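Local coordinates for RNA polymerase II subunit A C-terminal domain phosphatase SSU72 (Homo sapiens, PDB 4H3K), which dephosphorylates phosphoserine and phosphothreonine in the C-terminal domain of RNA polymerase II, with roles in RNA processing, termination and pre-mRNA polyadenylation, at residues S34-S39 against D106-I111; N73-K78 against D82-D87; Q183-E186 against N190-D193. The protein carries 1 engineered substitution. All coordinates share one frame; numbering follows the deposited sequence.

How the interactions relate
Interactions 1 and 2 form one neighbourhood, their centres about 12 Å apart on the same side of the chain's centre; interaction 3 lies on the opposite side, its centre about 29 Å from interaction 1 and 39 Å from interaction 2. Along the chain, interaction 2 falls between the two segments of interaction 1, and interaction 3 follows both. The consecutive helices 81-98 and 101-109 supply one segment each to interactions 2 and 1, and Gln36 packs on Met84, so both contacts adjoin the phosphate-binding loop. Interaction 3 lies at the turn between helices 165-184 and 188-203, remote structural packing whose nearest atoms are about 17 Å from interaction 1.

Interaction 1: residues S34-S39 against D106-I111; sequences SNQNRS and DRNKRI. With PO4 (phosphate ion), chain F.
Gln36 and Asn108 join the phosphate-binding loop to the C-terminal part of helix 101-109. The loop is the CX5R P-loop of cysteine-dependent phosphatases; Ser32 stands where that signature has its cysteine, consistent with the engineered substitution. Followed outward, Gln36 starts at the anion: CB lies 3.9 Å from phosphate O1. With CG anti to the carbonyl carbon (chi1 -73°) and the chain bent at chi2 (-69°), the side chain folds away from the phosphate. CD comes to 4.1 Å from Asn108 ND2, and OE1 reaches the same ND2 in a weak 3.0 Å bond, while NE2 packs against Met84 of helix 81-98. The stronger tie runs from Asn108 ND2 to the backbone Gln36 O, 2.9 Å long and directed at a lone pair in the carbonyl plane. One amide nitrogen thus serves backbone and side chain of the same residue, the two amide planes turned 42° apart. Arg107 fixes the rotation of Asn108: its NE and NH2 both grip OD1 side-on, and its NH1 forms a salt bridge to Glu41. Asn108 is therefore a second-shell support of the loop that cradles the ion. There the backbone N-H groups of Ser34, Gln36, Asn37 and Arg38 all point to phosphate oxygens. Arg38 closes the cradle, with NE 2.6 Å from O3 and NH2 2.8 Å from O4.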
loop_
_atom_site.group_PDB
_atom_site.type_symbol
_atom_site.label_atom_id
_atom_site.label_comp_id
_atom_site.label_asym_id
_atom_site.label_seq_id
_atom_site.Cartn_x
_atom_site.Cartn_y
_atom_site.Cartn_z
ATOM N N SER B 34 -22.211 -7.540 3.971
ATOM C CA SER B 34 -22.501 -8.387 5.129
ATOM C C SER B 34 -21.570 -9.598 5.263
ATOM O O SER B 34 -21.677 -10.324 6.237
ATOM C CB SER B 34 -23.947 -8.864 5.056
ATOM O OG SER B 34 -24.825 -7.745 5.104
ATOM N N ASN B 35 -20.669 -9.802 4.287
ATOM C CA ASN B 35 -19.834 -11.034 4.184
ATOM C C ASN B 35 -20.704 -12.290 4.308
ATOM O O ASN B 35 -20.409 -13.222 5.093
ATOM C CB ASN B 35 -18.711 -11.020 5.220
ATOM C CG ASN B 35 -17.615 -12.020 4.930
ATOM O OD1 ASN B 35 -17.398 -12.488 3.772
ATOM N ND2 ASN B 35 -16.885 -12.343 5.966
ATOM N N GLN B 36 -21.776 -12.315 3.520
ATOM C CA GLN B 36 -22.711 -13.455 3.546
ATOM C C GLN B 36 -22.864 -14.107 2.174
ATOM O O GLN B 36 -22.936 -15.330 2.077
ATOM C CB GLN B 36 -24.086 -12.989 3.981
ATOM C CG GLN B 36 -24.188 -12.645 5.461
ATOM C CD GLN B 36 -24.077 -13.906 6.329
ATOM O OE1 GLN B 36 -24.145 -15.018 5.826
ATOM N NE2 GLN B 36 -23.880 -13.722 7.623
ATOM N N ASN B 37 -22.936 -13.262 1.136
ATOM C CA ASN B 37 -23.384 -13.693 -0.178
ATOM C C ASN B 37 -22.336 -13.446 -1.283
ATOM O O ASN B 37 -21.653 -14.367 -1.671
ATOM C CB ASN B 37 -24.755 -13.048 -0.497
ATOM C CG ASN B 37 -25.286 -13.416 -1.888
ATOM O OD1 ASN B 37 -25.966 -12.616 -2.546
ATOM N ND2 ASN B 37 -24.995 -14.615 -2.322
ATOM N N ARG B 38 -22.210 -12.215 -1.779
ATOM C CA ARG B 38 -21.291 -11.949 -2.895
ATOM C C ARG B 38 -19.825 -12.310 -2.594
ATOM O O ARG B 38 -19.149 -12.971 -3.396
ATOM C CB ARG B 38 -21.464 -10.508 -3.367
ATOM C CG ARG B 38 -22.878 -10.275 -3.907
ATOM C CD ARG B 38 -23.211 -8.796 -3.942
ATOM N NE ARG B 38 -23.344 -8.233 -2.587
ATOM C CZ ARG B 38 -23.448 -6.936 -2.327
ATOM N NH1 ARG B 38 -23.435 -6.060 -3.325
ATOM N NH2 ARG B 38 -23.554 -6.496 -1.066
ATOM N N SER B 39 -19.344 -11.922 -1.419
ATOM C CA SER B 39 -17.956 -12.178 -1.065
ATOM C C SER B 39 -17.701 -13.652 -0.746
ATOM O O SER B 39 -16.616 -14.147 -1.004
ATOM C CB SER B 39 -17.485 -11.267 0.114
ATOM O OG SER B 39 -18.373 -11.402 1.240
ATOM N N ASP B 106 -25.062 -22.602 5.575
ATOM C CA ASP B 106 -24.354 -23.877 5.652
ATOM C C ASP B 106 -23.083 -23.867 4.815
ATOM O O ASP B 106 -22.029 -24.297 5.282
ATOM C CB ASP B 106 -25.269 -25.006 5.181
ATOM C CG ASP B 106 -24.626 -26.360 5.314
ATOM O OD1 ASP B 106 -24.361 -26.776 6.457
ATOM O OD2 ASP B 106 -24.377 -27.004 4.275
ATOM N N ARG B 107 -23.176 -23.380 3.582
ATOM C CA ARG B 107 -21.972 -23.192 2.735
ATOM C C ARG B 107 -20.927 -22.318 3.474
ATOM O O ARG B 107 -19.718 -22.639 3.507
ATOM C CB ARG B 107 -22.374 -22.559 1.387
ATOM C CG ARG B 107 -21.302 -22.458 0.307
ATOM C CD ARG B 107 -20.310 -21.278 0.515
ATOM N NE ARG B 107 -20.952 -19.976 0.719
ATOM C CZ ARG B 107 -21.626 -19.302 -0.208
ATOM N NH1 ARG B 107 -21.742 -19.784 -1.447
ATOM N NH2 ARG B 107 -22.163 -18.131 0.100
ATOM N N ASN B 108 -21.412 -21.229 4.080
ATOM C CA ASN B 108 -20.549 -20.255 4.736
ATOM C C ASN B 108 -19.812 -20.886 5.902
ATOM O O ASN B 108 -18.603 -20.706 6.057
ATOM C CB ASN B 108 -21.354 -19.010 5.194
ATOM C CG ASN B 108 -21.808 -18.124 4.017
ATOM O OD1 ASN B 108 -21.408 -18.344 2.884
ATOM N ND2 ASN B 108 -22.667 -17.134 4.295
ATOM N N LYS B 109 -20.555 -21.645 6.703
ATOM C CA LYS B 109 -19.998 -22.326 7.863
ATOM C C LYS B 109 -18.827 -23.234 7.490
ATOM O O LYS B 109 -17.845 -23.327 8.225
ATOM C CB LYS B 109 -21.073 -23.147 8.591
ATOM C CG LYS B 109 -20.742 -23.325 10.074
ATOM C CD LYS B 109 -21.269 -24.628 10.645
ATOM C CE LYS B 109 -20.487 -24.991 11.908
ATOM N NZ LYS B 109 -20.522 -26.464 12.156
ATOM N N ARG B 110 -18.946 -23.892 6.346
ATOM C CA ARG B 110 -17.908 -24.785 5.842
ATOM C C ARG B 110 -16.669 -24.043 5.395
ATOM O O ARG B 110 -15.647 -24.667 5.151
ATOM C CB ARG B 110 -18.457 -25.612 4.686
ATOM C CG ARG B 110 -19.391 -26.702 5.185
ATOM C CD ARG B 110 -20.238 -27.319 4.088
ATOM N NE ARG B 110 -21.468 -27.904 4.648
ATOM C CZ ARG B 110 -21.517 -29.007 5.403
ATOM N NH1 ARG B 110 -20.411 -29.672 5.714
ATOM N NH2 ARG B 110 -22.683 -29.453 5.857
ATOM N N ILE B 111 -16.749 -22.712 5.288
ATOM C CA ILE B 111 -15.564 -21.929 4.939
ATOM C C ILE B 111 -14.861 -21.370 6.184
ATOM O O ILE B 111 -13.629 -21.428 6.305
ATOM C CB ILE B 111 -15.900 -20.788 3.949
ATOM C CG1 ILE B 111 -16.268 -21.374 2.575
ATOM C CG2 ILE B 111 -14.710 -19.797 3.867
ATOM C CD1 ILE B 111 -16.938 -20.366 1.609
HETATM P P PO4 F . -23.337 -9.639 0.940
HETATM O O1 PO4 F . -22.275 -10.428 1.641
HETATM O O2 PO4 F . -24.737 -10.064 1.407
HETATM O O3 PO4 F . -23.286 -9.850 -0.561
HETATM O O4 PO4 F . -23.205 -8.160 1.165
#

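Interaction 2: residues N73-K78 against D82-D87; sequences NVYDFK and DQMYND
Between residues 73-78 and 82-87 the nearest CA atoms are those of Tyr75 and Met84, 8.0 Å apart, so the space is bridged by side chains. Strand 73-75 is half of a two-stranded antiparallel hairpin with 62-64, and this contact packs one end of the hairpin on the start of helix 81-98. Tyr75 carries it. Its CG is anti to the carbonyl carbon (chi1 -59°), which turns the ring toward the helix with one face presented to Met84. The methylene CG of Met84 sits over the middle of that face, 3.7 Å from the ring centroid and almost on the ring normal, a CH-pi contact. SD lies further along the same face at 4.6 Å from the centroid, adding a Met-aromatic contact, while the extended chain carries CE past the ring, 4.1 Å from Tyr75 CB. The two side chains run in opposite directions, and Met84 is buried against Leu64 of the partner strand and Leu105 of helix 101-109. One turn further along the helix, Asp87 meets the other end of the tyrosine. Tyr75 OH donates a hydrogen bond to Asp87 OD2 at the edge of the ring, with the carboxylate plane nearly perpendicular to the ring plane; the modelled 2.4 Å is very short, and its exact length is doubtful. Such a bond would tie the hydroxyl to the helix while Met84 covers one face of the ring. Just after the strand, Asp76 makes an Asx turn: its OD1 accepts the backbone N-H of Lys78 at 3.0 Å.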
loop_
_atom_site.group_PDB
_atom_site.type_symbol
_atom_site.label_atom_id
_atom_site.label_comp_id
_atom_site.label_asym_id
_atom_site.label_seq_id
_atom_site.Cartn_x
_atom_site.Cartn_y
_atom_site.Cartn_z
ATOM N N ASN B 73 -33.455 -9.640 8.176
ATOM C CA ASN B 73 -32.927 -10.072 9.456
ATOM C C ASN B 73 -31.596 -9.399 9.703
ATOM O O ASN B 73 -30.751 -9.297 8.804
ATOM C CB ASN B 73 -32.770 -11.575 9.446
ATOM C CG ASN B 73 -34.094 -12.274 9.320
ATOM O OD1 ASN B 73 -34.917 -12.220 10.237
ATOM N ND2 ASN B 73 -34.329 -12.917 8.177
ATOM N N VAL B 74 -31.395 -8.923 10.917
ATOM C CA VAL B 74 -30.166 -8.211 11.211
ATOM C C VAL B 74 -29.420 -8.894 12.345
ATOM O O VAL B 74 -30.049 -9.323 13.317
ATOM C CB VAL B 74 -30.445 -6.724 11.540
ATOM C CG1 VAL B 74 -29.173 -6.041 11.966
ATOM C CG2 VAL B 74 -31.014 -6.006 10.334
ATOM N N TYR B 75 -28.093 -8.991 12.212
ATOM C CA TYR B 75 -27.201 -9.560 13.236
ATOM C C TYR B 75 -25.941 -8.704 13.436
ATOM O O TYR B 75 -25.551 -7.921 12.558
ATOM C CB TYR B 75 -26.753 -10.968 12.824
ATOM C CG TYR B 75 -27.889 -11.910 12.620
ATOM C CD1 TYR B 75 -28.396 -12.664 13.682
ATOM C CD2 TYR B 75 -28.478 -12.045 11.369
ATOM C CE1 TYR B 75 -29.469 -13.537 13.497
ATOM C CE2 TYR B 75 -29.539 -12.913 11.170
ATOM C CZ TYR B 75 -30.027 -13.654 12.234
ATOM O OH TYR B 75 -31.075 -14.503 12.020
ATOM N N ASP B 76 -25.304 -8.882 14.590
ATOM C CA ASP B 76 -23.970 -8.370 14.837
ATOM C C ASP B 76 -22.956 -9.202 14.020
ATOM O O ASP B 76 -23.200 -10.370 13.704
ATOM C CB ASP B 76 -23.645 -8.471 16.339
ATOM C CG ASP B 76 -22.472 -7.584 16.750
ATOM O OD1 ASP B 76 -21.380 -7.674 16.144
ATOM O OD2 ASP B 76 -22.626 -6.791 17.712
ATOM N N PHE B 77 -21.819 -8.608 13.680
ATOM C CA PHE B 77 -20.716 -9.375 13.092
ATOM C C PHE B 77 -20.106 -10.458 14.008
ATOM O O PHE B 77 -19.457 -11.391 13.513
ATOM C CB PHE B 77 -19.623 -8.437 12.599
ATOM C CG PHE B 77 -19.774 -8.056 11.178
ATOM C CD1 PHE B 77 -20.505 -6.924 10.829
ATOM C CD2 PHE B 77 -19.172 -8.818 10.163
ATOM C CE1 PHE B 77 -20.643 -6.544 9.497
ATOM C CE2 PHE B 77 -19.297 -8.443 8.818
ATOM C CZ PHE B 77 -20.045 -7.321 8.479
ATOM N N LYS B 78 -20.317 -10.335 15.325
ATOM C CA LYS B 78 -19.843 -11.323 16.289
ATOM C C LYS B 78 -20.622 -12.645 16.239
ATOM O O LYS B 78 -20.200 -13.618 16.827
ATOM C CB LYS B 78 -19.841 -10.741 17.722
ATOM C CG LYS B 78 -18.720 -9.726 17.964
ATOM C CD LYS B 78 -19.141 -8.640 18.929
ATOM C CE LYS B 78 -18.529 -7.304 18.510
ATOM N NZ LYS B 78 -17.405 -6.843 19.398
ATOM N N ASP B 82 -23.500 -20.458 12.013
ATOM C CA ASP B 82 -24.274 -21.516 12.669
ATOM C C ASP B 82 -25.366 -20.944 13.582
ATOM O O ASP B 82 -26.493 -21.432 13.572
ATOM C CB ASP B 82 -23.328 -22.430 13.442
ATOM C CG ASP B 82 -23.989 -23.700 13.877
ATOM O OD1 ASP B 82 -24.295 -24.524 12.997
ATOM O OD2 ASP B 82 -24.221 -23.848 15.093
ATOM N N GLN B 83 -25.053 -19.903 14.350
ATOM C CA GLN B 83 -26.083 -19.246 15.171
ATOM C C GLN B 83 -27.186 -18.653 14.287
ATOM O O GLN B 83 -28.361 -18.805 14.590
ATOM C CB GLN B 83 -25.486 -18.203 16.131
ATOM C CG GLN B 83 -24.618 -18.831 17.209
ATOM C CD GLN B 83 -23.796 -17.825 17.994
ATOM O OE1 GLN B 83 -23.112 -16.981 17.430
ATOM N NE2 GLN B 83 -23.853 -17.926 19.319
ATOM N N MET B 84 -26.806 -18.042 13.163
ATOM C CA MET B 84 -27.783 -17.487 12.215
ATOM C C MET B 84 -28.654 -18.576 11.614
ATOM O O MET B 84 -29.872 -18.401 11.453
ATOM C CB MET B 84 -27.098 -16.701 11.089
ATOM C CG MET B 84 -26.479 -15.413 11.535
ATOM S SD MET B 84 -25.443 -14.726 10.227
ATOM C CE MET B 84 -24.249 -13.858 11.240
ATOM N N TYR B 85 -28.015 -19.691 11.284
ATOM C CA TYR B 85 -28.695 -20.860 10.745
ATOM C C TYR B 85 -29.788 -21.314 11.714
ATOM O O TYR B 85 -30.953 -21.433 11.328
ATOM C CB TYR B 85 -27.693 -21.986 10.501
ATOM C CG TYR B 85 -28.271 -23.195 9.803
ATOM C CD1 TYR B 85 -28.937 -24.186 10.521
ATOM C CD2 TYR B 85 -28.139 -23.350 8.420
ATOM C CE1 TYR B 85 -29.468 -25.299 9.880
ATOM C CE2 TYR B 85 -28.674 -24.451 7.770
ATOM C CZ TYR B 85 -29.333 -25.423 8.509
ATOM O OH TYR B 85 -29.853 -26.517 7.863
ATOM N N ASN B 86 -29.410 -21.522 12.971
ATOM C CA ASN B 86 -30.352 -22.026 13.988
ATOM C C ASN B 86 -31.444 -21.024 14.313
ATOM O O ASN B 86 -32.594 -21.399 14.471
ATOM C CB ASN B 86 -29.618 -22.443 15.253
ATOM C CG ASN B 86 -28.660 -23.586 15.008
ATOM O OD1 ASN B 86 -28.969 -24.518 14.277
ATOM N ND2 ASN B 86 -27.492 -23.518 15.616
ATOM N N ASP B 87 -31.078 -19.755 14.404
ATOM C CA ASP B 87 -32.054 -18.680 14.546
ATOM C C ASP B 87 -33.080 -18.703 13.404
ATOM O O ASP B 87 -34.288 -18.651 13.650
ATOM C CB ASP B 87 -31.356 -17.322 14.629
ATOM C CG ASP B 87 -32.334 -16.167 14.799
ATOM O OD1 ASP B 87 -33.003 -16.098 15.850
ATOM O OD2 ASP B 87 -32.433 -15.319 13.888
#

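Interaction 3: residues Q183-E186 against N190-D193; sequences QHTE and NEID
Glu191 reaches across the short connection between consecutive helices 165-184 and 188-203 and lays its carboxylate against Thr185 and Glu186, in a region predicted to be coiled coil. With CG anti to the carbonyl carbon (chi1 -61°) and the chain extended beyond it, Glu191 points its carboxylate back at the loop. The two oxygens divide the work. OE1 faces the threonine, 3.3 Å from Thr185 CG2; the modelled 2.9 Å from OE1 to Thr185 CB is too short to be taken literally. OE2 lies 3.4 Å from Glu186 CB and also accepts a weak hydrogen bond from the backbone N of Asp187. The side chains of Thr185 and Glu191 lie alongside, running opposite ways, and the threonine hydroxyl is engaged elsewhere: OG1 is bonded to the carbonyl oxygen of Ile182 in the preceding helix. With an alanine in place of Glu191 the carboxylate would be missing, and this is likely to leave the Asp187 N-H without that weak acceptor and to remove the packing against Thr185 CG2 and Glu186 CB. Asn190 and Asp193 pack on the chain of another protein, so the second helix also borders an intermolecular contact. The end of Glu186 turns away from Glu191, leaving their nearest charged oxygens, the OE2 atom of each residue, 6.3 Å apart.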
loop_
_atom_site.group_PDB
_atom_site.type_symbol
_atom_site.label_atom_id
_atom_site.label_comp_id
_atom_site.label_asym_id
_atom_site.label_seq_id
_atom_site.Cartn_x
_atom_site.Cartn_y
_atom_site.Cartn_z
ATOM N N GLN B 183 -3.117 -13.083 -12.591
ATOM C CA GLN B 183 -2.094 -14.120 -12.392
ATOM C C GLN B 183 -1.272 -14.525 -13.614
ATOM O O GLN B 183 -0.133 -14.948 -13.457
ATOM C CB GLN B 183 -2.704 -15.373 -11.762
ATOM C CG GLN B 183 -2.791 -15.240 -10.267
ATOM C CD GLN B 183 -1.852 -16.184 -9.549
ATOM O OE1 GLN B 183 -0.720 -15.834 -9.202
ATOM N NE2 GLN B 183 -2.316 -17.398 -9.336
ATOM N N HIS B 184 -1.841 -14.435 -14.811
ATOM C CA HIS B 184 -1.097 -14.771 -16.028
ATOM C C HIS B 184 -0.263 -13.602 -16.542
ATOM O O HIS B 184 0.579 -13.772 -17.429
ATOM C CB HIS B 184 -2.039 -15.222 -17.141
ATOM C CG HIS B 184 -2.515 -16.624 -16.984
ATOM N ND1 HIS B 184 -1.756 -17.712 -17.359
ATOM C CD2 HIS B 184 -3.678 -17.121 -16.503
ATOM C CE1 HIS B 184 -2.430 -18.820 -17.099
ATOM N NE2 HIS B 184 -3.593 -18.486 -16.564
ATOM N N THR B 185 -0.490 -12.408 -16.015
ATOM C CA THR B 185 0.271 -11.279 -16.529
ATOM C C THR B 185 1.674 -11.257 -15.973
ATOM O O THR B 185 1.919 -11.599 -14.825
ATOM C CB THR B 185 -0.402 -9.914 -16.322
ATOM O OG1 THR B 185 -0.270 -9.512 -14.954
ATOM C CG2 THR B 185 -1.873 -9.975 -16.725
ATOM N N GLU B 186 2.585 -10.875 -16.850
ATOM C CA GLU B 186 3.978 -10.580 -16.524
ATOM C C GLU B 186 4.097 -9.623 -15.315
ATOM O O GLU B 186 4.797 -9.905 -14.339
ATOM C CB GLU B 186 4.660 -9.978 -17.781
ATOM C CG GLU B 186 6.189 -9.955 -17.778
ATOM C CD GLU B 186 6.818 -11.242 -18.329
ATOM O OE1 GLU B 186 6.761 -12.299 -17.641
ATOM O OE2 GLU B 186 7.385 -11.191 -19.451
ATOM N N ASN B 190 1.652 -2.943 -14.039
ATOM C CA ASN B 190 1.781 -2.309 -15.343
ATOM C C ASN B 190 0.655 -2.686 -16.337
ATOM O O ASN B 190 0.357 -1.906 -17.260
ATOM C CB ASN B 190 3.148 -2.623 -15.952
ATOM C CG ASN B 190 3.490 -1.715 -17.124
ATOM O OD1 ASN B 190 3.875 -2.184 -18.224
ATOM N ND2 ASN B 190 3.376 -0.435 -16.910
ATOM N N GLU B 191 0.016 -3.837 -16.126
ATOM C CA GLU B 191 -1.006 -4.323 -17.079
ATOM C C GLU B 191 -2.464 -4.341 -16.591
ATOM O O GLU B 191 -3.409 -4.561 -17.391
ATOM C CB GLU B 191 -0.648 -5.741 -17.536
ATOM C CG GLU B 191 0.703 -5.841 -18.258
ATOM C CD GLU B 191 1.119 -7.296 -18.448
ATOM O OE1 GLU B 191 0.198 -8.157 -18.610
ATOM O OE2 GLU B 191 2.348 -7.574 -18.401
ATOM N N ILE B 192 -2.663 -4.142 -15.294
ATOM C CA ILE B 192 -3.990 -4.303 -14.691
ATOM C C ILE B 192 -4.996 -3.326 -15.300
ATOM O O ILE B 192 -6.135 -3.694 -15.590
ATOM C CB ILE B 192 -3.949 -4.172 -13.141
ATOM C CG1 ILE B 192 -5.327 -4.520 -12.550
ATOM C CG2 ILE B 192 -3.419 -2.755 -12.695
ATOM C CD1 ILE B 192 -5.375 -4.645 -11.013
ATOM N N ASP B 193 -4.596 -2.087 -15.537
ATOM C CA ASP B 193 -5.602 -1.149 -16.124
ATOM C C ASP B 193 -6.044 -1.539 -17.543
ATOM O O ASP B 193 -7.235 -1.531 -17.865
ATOM C CB ASP B 193 -5.118 0.287 -16.048
ATOM C CG ASP B 193 -5.258 0.835 -14.644
ATOM O OD1 ASP B 193 -6.428 1.086 -14.205
ATOM O OD2 ASP B 193 -4.212 0.927 -13.961
#